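Diguanylate cyclase DosC (Escherichia coli, PDB 4ZVA) probably synthesises the second messenger cyclic di-GMP from GTP under the control of oxygen, which its haem-binding globin domain is thought to sense. Local coordinates at residues Q84-V89 and E144-A149; P16-K21 and L129-F134; H31-E36 and K111-P116. One frame throughout, in Å; residues are numbered along the deposited sequence.

Contact 1: residues Q84-V89 and E144-A149. With HEM (protoporphyrin IX containing Fe), chain C.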
loop_
_atom_site.group_PDB
_atom_site.type_symbol
_atom_site.label_atom_id
_atom_site.label_comp_id
_atom_site.label_asym_id
_atom_site.label_seq_id
_atom_site.Cartn_x
_atom_site.Cartn_y
_atom_site.Cartn_z
ATOM N N GLN A 84 0.032 -19.476 2.376
ATOM C CA GLN A 84 -0.152 -20.214 3.623
ATOM C C GLN A 84 0.536 -19.518 4.790
ATOM O O GLN A 84 0.048 -19.556 5.920
ATOM C CB GLN A 84 0.375 -21.644 3.484
ATOM C CG GLN A 84 -0.505 -22.542 2.636
ATOM C CD GLN A 84 -1.926 -22.623 3.163
ATOM O OE1 GLN A 84 -2.149 -22.720 4.370
ATOM N NE2 GLN A 84 -2.896 -22.576 2.257
ATOM N N ILE A 85 1.671 -18.886 4.512
ATOM C CA ILE A 85 2.399 -18.140 5.530
ATOM C C ILE A 85 1.567 -16.973 6.056
ATOM O O ILE A 85 1.478 -16.759 7.264
ATOM C CB ILE A 85 3.743 -17.613 4.986
ATOM C CG1 ILE A 85 4.689 -18.779 4.695
ATOM C CG2 ILE A 85 4.379 -16.641 5.970
ATOM C CD1 ILE A 85 6.038 -18.354 4.159
ATOM N N GLN A 86 0.948 -16.230 5.142
ATOM C CA GLN A 86 0.123 -15.088 5.524
ATOM C C GLN A 86 -1.068 -15.528 6.370
ATOM O O GLN A 86 -1.452 -14.844 7.320
ATOM C CB GLN A 86 -0.368 -14.331 4.285
ATOM C CG GLN A 86 0.706 -14.053 3.245
ATOM C CD GLN A 86 1.979 -13.481 3.841
ATOM O OE1 GLN A 86 1.940 -12.615 4.716
ATOM N NE2 GLN A 86 3.119 -13.968 3.367
ATOM N N HIS A 87 -1.645 -16.675 6.023
ATOM C CA HIS A 87 -2.729 -17.252 6.812
ATOM C C HIS A 87 -2.263 -17.564 8.229
ATOM O O HIS A 87 -2.976 -17.293 9.195
ATOM C CB HIS A 87 -3.274 -18.515 6.144
ATOM C CG HIS A 87 -4.198 -18.239 4.999
ATOM N ND1 HIS A 87 -3.745 -17.906 3.740
ATOM C CD2 HIS A 87 -5.550 -18.236 4.925
ATOM C CE1 HIS A 87 -4.779 -17.716 2.939
ATOM N NE2 HIS A 87 -5.885 -17.909 3.634
ATOM N N THR A 88 -1.066 -18.130 8.344
ATOM C CA THR A 88 -0.493 -18.463 9.644
ATOM C C THR A 88 -0.302 -17.210 10.494
ATOM O O THR A 88 -0.630 -17.197 11.681
ATOM C CB THR A 88 0.860 -19.187 9.497
ATOM O OG1 THR A 88 0.672 -20.412 8.776
ATOM C CG2 THR A 88 1.458 -19.493 10.861
ATOM N N VAL A 89 0.221 -16.156 9.875
ATOM C CA VAL A 89 0.439 -14.889 10.564
ATOM C C VAL A 89 -0.891 -14.277 10.982
ATOM O O VAL A 89 -1.014 -13.700 12.064
ATOM C CB VAL A 89 1.202 -13.888 9.678
ATOM C CG1 VAL A 89 1.434 -12.585 10.425
ATOM C CG2 VAL A 89 2.519 -14.485 9.224
ATOM N N GLU A 144 -3.131 -8.198 1.675
ATOM C CA GLU A 144 -4.519 -8.536 1.390
ATOM C C GLU A 144 -4.805 -9.988 1.759
ATOM O O GLU A 144 -5.842 -10.282 2.346
ATOM C CB GLU A 144 -4.857 -8.286 -0.080
ATOM C CG GLU A 144 -6.310 -8.604 -0.425
ATOM C CD GLU A 144 -6.697 -8.170 -1.828
ATOM O OE1 GLU A 144 -6.115 -7.188 -2.337
ATOM O OE2 GLU A 144 -7.575 -8.823 -2.430
ATOM N N VAL A 145 -3.880 -10.888 1.435
ATOM C CA VAL A 145 -4.024 -12.295 1.804
ATOM C C VAL A 145 -4.156 -12.433 3.318
ATOM O O VAL A 145 -4.989 -13.192 3.813
ATOM C CB VAL A 145 -2.831 -13.143 1.316
ATOM C CG1 VAL A 145 -2.966 -14.577 1.799
ATOM C CG2 VAL A 145 -2.740 -13.112 -0.196
ATOM N N MET A 146 -3.335 -11.683 4.045
ATOM C CA MET A 146 -3.339 -11.719 5.503
ATOM C C MET A 146 -4.629 -11.140 6.086
ATOM O O MET A 146 -5.207 -11.705 7.016
ATOM C CB MET A 146 -2.129 -10.967 6.059
ATOM C CG MET A 146 -1.964 -11.092 7.563
ATOM S SD MET A 146 -0.591 -10.111 8.198
ATOM C CE MET A 146 0.772 -10.814 7.271
ATOM N N THR A 147 -5.071 -10.010 5.542
ATOM C CA THR A 147 -6.253 -9.312 6.047
ATOM C C THR A 147 -7.537 -10.075 5.723
ATOM O O THR A 147 -8.551 -9.911 6.399
ATOM C CB THR A 147 -6.352 -7.880 5.491
ATOM O OG1 THR A 147 -6.283 -7.911 4.061
ATOM C CG2 THR A 147 -5.218 -7.022 6.037
ATOM N N ARG A 148 -7.486 -10.909 4.689
ATOM C CA ARG A 148 -8.623 -11.745 4.311
ATOM C C ARG A 148 -8.751 -12.967 5.219
ATOM O O ARG A 148 -8.808 -14.102 4.744
ATOM C CB ARG A 148 -8.486 -12.203 2.858
ATOM C CG ARG A 148 -8.703 -11.133 1.803
ATOM C CD ARG A 148 -8.529 -11.744 0.423
ATOM N NE ARG A 148 -9.713 -12.463 -0.040
ATOM C CZ ARG A 148 -9.814 -13.027 -1.238
ATOM N NH1 ARG A 148 -8.798 -12.961 -2.090
ATOM N NH2 ARG A 148 -10.924 -13.667 -1.583
ATOM N N ALA A 149 -8.791 -12.723 6.526
ATOM C CA ALA A 149 -8.911 -13.796 7.507
ATOM C C ALA A 149 -9.702 -13.338 8.731
ATOM O O ALA A 149 -9.645 -12.170 9.121
ATOM C CB ALA A 149 -7.540 -14.291 7.919
HETATM C CHA HEM C . 3.655 -12.296 14.987
HETATM C CHB HEM C . 2.428 -7.893 16.608
HETATM C CHC HEM C . 2.172 -6.368 12.025
HETATM C CHD HEM C . 4.419 -10.393 10.542
HETATM C C1A HEM C . 3.383 -11.246 15.838
HETATM C C2A HEM C . 3.439 -11.255 17.289
HETATM C C3A HEM C . 3.102 -10.038 17.723
HETATM C C4A HEM C . 2.813 -9.212 16.574
HETATM C CMA HEM C . 3.025 -9.579 19.194
HETATM C CAA HEM C . 3.831 -12.442 18.197
HETATM C CBA HEM C . 5.248 -12.899 17.866
HETATM C CGA HEM C . 5.744 -13.838 18.930
HETATM O O1A HEM C . 5.302 -13.707 20.101
HETATM O O2A HEM C . 6.590 -14.708 18.603
HETATM C C1B HEM C . 2.274 -7.083 15.509
HETATM C C2B HEM C . 1.985 -5.664 15.534
HETATM C C3B HEM C . 1.911 -5.240 14.258
HETATM C C4B HEM C . 2.156 -6.382 13.402
HETATM C CMB HEM C . 1.802 -4.858 16.843
HETATM C CAB HEM C . 1.633 -3.827 13.681
HETATM C CBB HEM C . 1.470 -2.723 14.414
HETATM C C1C HEM C . 2.835 -7.276 11.231
HETATM C C2C HEM C . 3.225 -7.082 9.849
HETATM C C3C HEM C . 3.848 -8.203 9.435
HETATM C C4C HEM C . 3.868 -9.129 10.551
HETATM C CMC HEM C . 2.936 -5.782 9.062
HETATM C CAC HEM C . 4.472 -8.547 8.058
HETATM C CBC HEM C . 4.551 -7.698 7.028
HETATM C C1D HEM C . 4.425 -11.292 11.588
HETATM C C2D HEM C . 4.979 -12.628 11.531
HETATM C C3D HEM C . 4.743 -13.226 12.927
HETATM C C4D HEM C . 4.066 -12.191 13.677
HETATM C CMD HEM C . 5.670 -13.286 10.316
HETATM C CAD HEM C . 5.125 -14.632 13.443
HETATM C CBD HEM C . 4.409 -15.695 12.612
HETATM C CGD HEM C . 4.437 -17.021 13.327
HETATM O O1D HEM C . 4.123 -18.054 12.682
HETATM O O2D HEM C . 4.773 -17.047 14.539
HETATM N NA HEM C . 2.992 -9.981 15.439
HETATM N NB HEM C . 2.373 -7.490 14.195
HETATM N NC HEM C . 3.242 -8.533 11.625
HETATM N ND HEM C . 3.898 -11.078 12.858
HETATM FE FE HEM C . 2.894 -9.357 13.472
#
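Gln86 OE1, the buried amide oxygen that meets Met146 CE at 3.3 Å, accepts a hydrogen bond from the indole NE1 of Trp67, while NE2 of the same amide bonds to Leu82 O one turn back on its own helix. With both ends of the amide engaged its rotation is fixed, and the thioether methyl of Met146 abuts the oxygen. The bend at chi2 (-48°) folds the amide back along its own helix toward Leu82 O, while CB, pointing toward the other segment, meets Val145. There CB lies 3.6 Å from Val145 CG1, and the two side chains cross at about a right angle. The same Val145 methyl reaches the His87 ring obliquely, 3.8 Å from CE1; His87 ND1 is tied to Ile83 O. Met146 runs out extended, CG anti to the backbone N (chi1 -173°), and bends only at chi3, bringing CE 3.7 Å from Val89 CG1. Val89 is the link to the cofactor: its CG1 stands 3.5 Å from haem C1D and its CG2 the same distance from the haem methyl CMD. Thr88, the neighbouring pocket residue, places CG2 3.5 Å from the propionate oxygen O1D. Met146 therefore forms a second shell, backing a residue that packs on the porphyrin. The backbones come close, with 4.8 Å between the CA atoms of Gln86 and Met146. Just beyond, helix 125-147 ends and Arg148 centres an inverse gamma turn. The contact thus packs the C-terminal end of helix 125-147 against helix 79-96, with Met146 also touching Val103 and Phe107 of helix 100-119 and Trp67 of helix 54-72. Met3 of helix 2-13 packs on Val145, and Glu144 forms a salt bridge with Arg108 of the second subunit.

Contact 2: residues P16-K21 and L129-F134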
loop_
_atom_site.group_PDB
_atom_site.type_symbol
_atom_site.label_atom_id
_atom_site.label_comp_id
_atom_site.label_asym_id
_atom_site.label_seq_id
_atom_site.Cartn_x
_atom_site.Cartn_y
_atom_site.Cartn_z
ATOM N N PRO A 16 13.547 -10.532 -14.515
ATOM C CA PRO A 16 14.480 -11.152 -13.566
ATOM C C PRO A 16 15.490 -10.185 -12.914
ATOM O O PRO A 16 15.657 -10.280 -11.700
ATOM C CB PRO A 16 15.192 -12.205 -14.423
ATOM C CG PRO A 16 14.172 -12.581 -15.452
ATOM C CD PRO A 16 13.427 -11.311 -15.762
ATOM N N PRO A 17 16.134 -9.274 -13.679
ATOM C CA PRO A 17 17.093 -8.397 -12.989
ATOM C C PRO A 17 16.446 -7.497 -11.940
ATOM O O PRO A 17 17.102 -7.127 -10.964
ATOM C CB PRO A 17 17.680 -7.553 -14.126
ATOM C CG PRO A 17 17.461 -8.357 -15.350
ATOM C CD PRO A 17 16.147 -9.035 -15.134
ATOM N N ILE A 18 15.178 -7.154 -12.143
ATOM C CA ILE A 18 14.462 -6.285 -11.217
ATOM C C ILE A 18 14.087 -7.027 -9.948
ATOM O O ILE A 18 14.281 -6.519 -8.841
ATOM C CB ILE A 18 13.189 -5.701 -11.858
ATOM C CG1 ILE A 18 13.567 -4.815 -13.044
ATOM C CG2 ILE A 18 12.399 -4.902 -10.840
ATOM C CD1 ILE A 18 14.609 -3.769 -12.707
ATOM N N ARG A 19 13.541 -8.227 -10.104
ATOM C CA ARG A 19 13.227 -9.059 -8.950
ATOM C C ARG A 19 14.505 -9.443 -8.194
ATOM O O ARG A 19 14.489 -9.614 -6.979
ATOM C CB ARG A 19 12.467 -10.315 -9.377
ATOM C CG ARG A 19 11.046 -10.034 -9.851
ATOM C CD ARG A 19 10.277 -11.312 -10.141
ATOM N NE ARG A 19 10.770 -12.006 -11.326
ATOM C CZ ARG A 19 11.516 -13.103 -11.286
ATOM N NH1 ARG A 19 11.850 -13.635 -10.120
ATOM N NH2 ARG A 19 11.922 -13.673 -12.412
ATOM N N ALA A 20 15.606 -9.564 -8.924
ATOM C CA ALA A 20 16.882 -9.942 -8.319
ATOM C C ALA A 20 17.382 -8.855 -7.379
ATOM O O ALA A 20 17.880 -9.144 -6.292
ATOM C CB ALA A 20 17.910 -10.222 -9.390
ATOM N N LYS A 21 17.228 -7.602 -7.797
ATOM C CA LYS A 21 17.674 -6.479 -6.989
ATOM C C LYS A 21 16.728 -6.255 -5.819
ATOM O O LYS A 21 17.148 -5.815 -4.749
ATOM C CB LYS A 21 17.786 -5.215 -7.843
ATOM C CG LYS A 21 18.906 -5.274 -8.867
ATOM C CD LYS A 21 19.025 -3.978 -9.649
ATOM C CE LYS A 21 20.182 -4.040 -10.631
ATOM N NZ LYS A 21 19.983 -5.107 -11.650
ATOM N N LEU A 129 13.000 2.553 -9.448
ATOM C CA LEU A 129 11.560 2.678 -9.669
ATOM C C LEU A 129 10.890 1.315 -9.802
ATOM O O LEU A 129 9.857 1.054 -9.187
ATOM C CB LEU A 129 11.285 3.510 -10.923
ATOM C CG LEU A 129 9.818 3.615 -11.352
ATOM C CD1 LEU A 129 8.995 4.341 -10.299
ATOM C CD2 LEU A 129 9.694 4.294 -12.711
ATOM N N GLN A 130 11.485 0.451 -10.616
ATOM C CA GLN A 130 10.924 -0.868 -10.866
ATOM C C GLN A 130 11.055 -1.793 -9.659
ATOM O O GLN A 130 10.168 -2.606 -9.393
ATOM C CB GLN A 130 11.589 -1.490 -12.092
ATOM C CG GLN A 130 11.257 -0.751 -13.376
ATOM C CD GLN A 130 11.763 -1.464 -14.609
ATOM O OE1 GLN A 130 12.967 -1.540 -14.845
ATOM N NE2 GLN A 130 10.840 -1.992 -15.406
ATOM N N VAL A 131 12.159 -1.670 -8.928
ATOM C CA VAL A 131 12.354 -2.464 -7.724
ATOM C C VAL A 131 11.359 -2.041 -6.650
ATOM O O VAL A 131 10.761 -2.877 -5.975
ATOM C CB VAL A 131 13.796 -2.338 -7.184
ATOM C CG1 VAL A 131 13.895 -2.905 -5.781
ATOM C CG2 VAL A 131 14.767 -3.042 -8.115
ATOM N N TYR A 132 11.188 -0.733 -6.501
ATOM C CA TYR A 132 10.250 -0.188 -5.531
ATOM C C TYR A 132 8.815 -0.585 -5.886
ATOM O O TYR A 132 8.025 -0.925 -5.007
ATOM C CB TYR A 132 10.396 1.332 -5.464
ATOM C CG TYR A 132 9.433 2.032 -4.537
ATOM C CD1 TYR A 132 9.454 1.796 -3.170
ATOM C CD2 TYR A 132 8.518 2.954 -5.029
ATOM C CE1 TYR A 132 8.578 2.447 -2.318
ATOM C CE2 TYR A 132 7.642 3.609 -4.190
ATOM C CZ TYR A 132 7.674 3.354 -2.837
ATOM O OH TYR A 132 6.796 4.010 -2.005
ATOM N N HIS A 133 8.492 -0.554 -7.175
ATOM C CA HIS A 133 7.164 -0.953 -7.644
ATOM C C HIS A 133 6.860 -2.415 -7.336
ATOM O O HIS A 133 5.824 -2.728 -6.748
ATOM C CB HIS A 133 7.034 -0.709 -9.148
ATOM C CG HIS A 133 5.802 -1.309 -9.754
ATOM N ND1 HIS A 133 5.849 -2.331 -10.676
ATOM C CD2 HIS A 133 4.490 -1.039 -9.556
ATOM C CE1 HIS A 133 4.618 -2.659 -11.029
ATOM N NE2 HIS A 133 3.776 -1.891 -10.365
ATOM N N PHE A 134 7.765 -3.304 -7.733
ATOM C CA PHE A 134 7.616 -4.728 -7.446
ATOM C C PHE A 134 7.460 -4.971 -5.952
ATOM O O PHE A 134 6.630 -5.775 -5.527
ATOM C CB PHE A 134 8.812 -5.520 -7.983
ATOM C CG PHE A 134 8.769 -6.983 -7.643
ATOM C CD1 PHE A 134 7.982 -7.853 -8.380
ATOM C CD2 PHE A 134 9.513 -7.490 -6.591
ATOM C CE1 PHE A 134 7.935 -9.199 -8.073
ATOM C CE2 PHE A 134 9.471 -8.836 -6.277
ATOM C CZ PHE A 134 8.680 -9.693 -7.020
#
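Helix segments 16-21 and 129-134 cross at -70°, their axes 8.8 Å apart, and come nearest at Ile18 and Val131, whose CA atoms are 5.6 Å apart. Ile18 points toward the other helix and lies across Gln130 at about a right angle. Its CD1 is 3.5 Å from Gln130 OE1, while CG2 rests on the Gln130 backbone, 3.5 Å from the carbonyl O. Val131 answers with CG2, the methyl anti to its carbonyl carbon. This methyl is 3.6 Å from Ile18 O and also meets Lys21 CB, so it fits against the first helix between residues a turn apart. Arg19 uses its aliphatic part: CG sits over one face of the Phe134 ring, 3.8 Å from the centroid, in a CH-pi contact. The chain bends at chi3 (-70°), and the guanidinium plane stands 58° from the ring rather than stacked on it; Arg19 NE bonds to Ala14 O. Tyr132 and His133 instead meet the second subunit, where His133 stacks on Tyr115 of that chain. The arrangement is helix-on-helix packing through the branched Ile18 and Val131, flanked by the aliphatic parts of Arg19 and Lys21 and the Phe134 ring, joining the N-terminal end of helix 16-43 to helix 125-147 within the all-helical globin fold of the protoglobin family.

Contact 3: residues H31-E36 and K111-P116; sequences HYLSIE and KKILYP
Tyr32 reaches Ile113 O through a water: its OH lies 2.5 Å from the water oxygen, which is at the edge of the ring and in its plane, and the water donates to Ile113 O over 2.6 Å. The water thus bridges the Tyr32 hydroxyl and the Ile113 carbonyl across the two helices; nearby, helix 100-119 is kinked at Pro116, whose ring nitrogen has no N-H to give. Leu33 follows with the main apolar contact. Its CD2 is 3.8 Å from Ile113 CG1, the two side chains sliding past each other in opposite directions, and its CD1 meets Leu114 CD1 at 4.1 Å. Ile113 CG1 sits between the backbone N and carbonyl carbon (chi1 61°), and from there CD1 extends to 3.6 Å from Leu33 O. One turn on, Glu36 lays CG 4.0 Å from Ile113 CG2, while its carboxylate pairs with Arg39. The segments run roughly antiparallel at 141°, their axes 10.2 Å apart. Helix 16-43 thus packs on helix 100-119, with Leu33 also against Ile68 of helix 54-72, Leu114 against Ser135 and Ile139 of helix 125-147, and Ile113 against Ile40 further along helix 16-43.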
loop_
_atom_site.group_PDB
_atom_site.type_symbol
_atom_site.label_atom_id
_atom_site.label_comp_id
_atom_site.label_asym_id
_atom_site.label_seq_id
_atom_site.Cartn_x
_atom_site.Cartn_y
_atom_site.Cartn_z
ATOM N N HIS A 31 17.404 -6.998 8.329
ATOM C CA HIS A 31 17.734 -6.780 9.731
ATOM C C HIS A 31 17.408 -5.350 10.155
ATOM O O HIS A 31 16.702 -5.136 11.141
ATOM C CB HIS A 31 19.213 -7.086 9.987
ATOM C CG HIS A 31 19.607 -7.011 11.430
ATOM N ND1 HIS A 31 19.040 -7.811 12.400
ATOM C CD2 HIS A 31 20.515 -6.236 12.067
ATOM C CE1 HIS A 31 19.580 -7.529 13.571
ATOM N NE2 HIS A 31 20.479 -6.576 13.397
ATOM N N TYR A 32 17.909 -4.379 9.397
ATOM C CA TYR A 32 17.606 -2.978 9.655
ATOM C C TYR A 32 16.104 -2.726 9.634
ATOM O O TYR A 32 15.567 -2.042 10.506
ATOM C CB TYR A 32 18.286 -2.069 8.623
ATOM C CG TYR A 32 17.618 -0.712 8.504
ATOM C CD1 TYR A 32 17.867 0.290 9.431
ATOM C CD2 TYR A 32 16.720 -0.442 7.476
ATOM C CE1 TYR A 32 17.253 1.524 9.337
ATOM C CE2 TYR A 32 16.098 0.789 7.375
ATOM C CZ TYR A 32 16.370 1.769 8.308
ATOM O OH TYR A 32 15.757 2.998 8.210
ATOM N N LEU A 33 15.435 -3.285 8.630
ATOM C CA LEU A 33 14.008 -3.059 8.435
ATOM C C LEU A 33 13.181 -3.572 9.608
ATOM O O LEU A 33 12.291 -2.876 10.088
ATOM C CB LEU A 33 13.541 -3.718 7.135
ATOM C CG LEU A 33 14.012 -3.072 5.830
ATOM C CD1 LEU A 33 13.630 -3.932 4.641
ATOM C CD2 LEU A 33 13.432 -1.672 5.683
ATOM N N SER A 34 13.490 -4.774 10.085
ATOM C CA SER A 34 12.737 -5.364 11.187
ATOM C C SER A 34 12.904 -4.567 12.478
ATOM O O SER A 34 11.956 -4.412 13.249
ATOM C CB SER A 34 13.163 -6.819 11.410
ATOM O OG SER A 34 14.511 -6.901 11.845
ATOM N N ILE A 35 14.109 -4.053 12.702
ATOM C CA ILE A 35 14.400 -3.272 13.899
ATOM C C ILE A 35 13.707 -1.911 13.873
ATOM O O ILE A 35 13.070 -1.509 14.848
ATOM C CB ILE A 35 15.915 -3.070 14.067
ATOM C CG1 ILE A 35 16.605 -4.418 14.290
ATOM C CG2 ILE A 35 16.211 -2.115 15.215
ATOM C CD1 ILE A 35 18.107 -4.348 14.201
ATOM N N GLU A 36 13.829 -1.210 12.750
ATOM C CA GLU A 36 13.209 0.102 12.591
ATOM C C GLU A 36 11.684 -0.008 12.586
ATOM O O GLU A 36 10.990 0.858 13.117
ATOM C CB GLU A 36 13.710 0.777 11.309
ATOM C CG GLU A 36 13.169 2.184 11.074
ATOM C CD GLU A 36 13.713 3.215 12.055
ATOM O OE1 GLU A 36 14.537 2.860 12.924
ATOM O OE2 GLU A 36 13.314 4.395 11.951
ATOM N N LYS A 111 6.405 -0.276 4.335
ATOM C CA LYS A 111 6.530 0.315 3.008
ATOM C C LYS A 111 7.208 1.682 3.066
ATOM O O LYS A 111 7.970 2.044 2.168
ATOM C CB LYS A 111 5.156 0.434 2.342
ATOM C CG LYS A 111 4.575 -0.897 1.895
ATOM C CD LYS A 111 3.178 -0.751 1.306
ATOM C CE LYS A 111 2.153 -0.431 2.383
ATOM N NZ LYS A 111 0.762 -0.437 1.847
ATOM N N LYS A 112 6.945 2.426 4.135
ATOM C CA LYS A 112 7.517 3.755 4.301
ATOM C C LYS A 112 9.038 3.706 4.464
ATOM O O LYS A 112 9.759 4.470 3.825
ATOM C CB LYS A 112 6.889 4.463 5.501
ATOM C CG LYS A 112 7.497 5.829 5.788
ATOM C CD LYS A 112 6.872 6.485 7.009
ATOM C CE LYS A 112 7.592 7.778 7.359
ATOM N NZ LYS A 112 6.977 8.465 8.528
ATOM N N ILE A 113 9.521 2.818 5.328
ATOM C CA ILE A 113 10.951 2.751 5.620
ATOM C C ILE A 113 11.732 1.984 4.556
ATOM O O ILE A 113 12.962 2.057 4.506
ATOM C CB ILE A 113 11.214 2.103 6.992
ATOM C CG1 ILE A 113 10.686 0.668 7.024
ATOM C CG2 ILE A 113 10.590 2.939 8.094
ATOM C CD1 ILE A 113 11.024 -0.072 8.309
ATOM N N LEU A 114 11.018 1.248 3.710
ATOM C CA LEU A 114 11.652 0.497 2.632
ATOM C C LEU A 114 12.177 1.428 1.544
ATOM O O LEU A 114 13.218 1.165 0.945
ATOM C CB LEU A 114 10.672 -0.512 2.021
ATOM C CG LEU A 114 11.202 -1.298 0.815
ATOM C CD1 LEU A 114 12.436 -2.114 1.196
ATOM C CD2 LEU A 114 10.127 -2.189 0.210
ATOM N N TYR A 115 11.452 2.514 1.287
ATOM C CA TYR A 115 11.818 3.421 0.199
ATOM C C TYR A 115 13.214 4.048 0.357
ATOM O O TYR A 115 13.999 4.006 -0.589
ATOM C CB TYR A 115 10.768 4.529 0.040
ATOM C CG TYR A 115 11.130 5.552 -1.015
ATOM C CD1 TYR A 115 10.922 5.292 -2.362
ATOM C CD2 TYR A 115 11.678 6.780 -0.662
ATOM C CE1 TYR A 115 11.252 6.222 -3.330
ATOM C CE2 TYR A 115 12.010 7.717 -1.624
ATOM C CZ TYR A 115 11.792 7.432 -2.954
ATOM O OH TYR A 115 12.118 8.362 -3.917
ATOM N N PRO A 116 13.533 4.630 1.534
ATOM C CA PRO A 116 14.871 5.231 1.643
ATOM C C PRO A 116 16.001 4.217 1.456
ATOM O O PRO A 116 17.085 4.579 1.000
ATOM C CB PRO A 116 14.886 5.801 3.064
ATOM C CG PRO A 116 13.459 5.990 3.414
ATOM C CD PRO A 116 12.748 4.853 2.761
HETATM O O HOH W 1 14.448 3.516 6.126
#

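In the fold
The three contacts join four long helices of one globin domain. Helix 125-147 serves contact 1 near its C-terminal end and contact 2 nearer its start, with about 24 Å between their centres; helix 16-43 serves contacts 2 and 3. Along the chain contact 3 is nested within the loop closed by contact 2, whereas contact 1 crosses both. The centres of contacts 2 and 3 are about 17 Å apart, yet the two touch where Tyr132 CE1 meets Tyr115 CD1 at 3.7 Å. Contacts 1 and 3 are on opposite sides of the chain's centre, and contact 1 borders the haem. All three also reach the second subunit, so haem pocket and dimer interface share helices, consistent with a sensor that signals through its dimer.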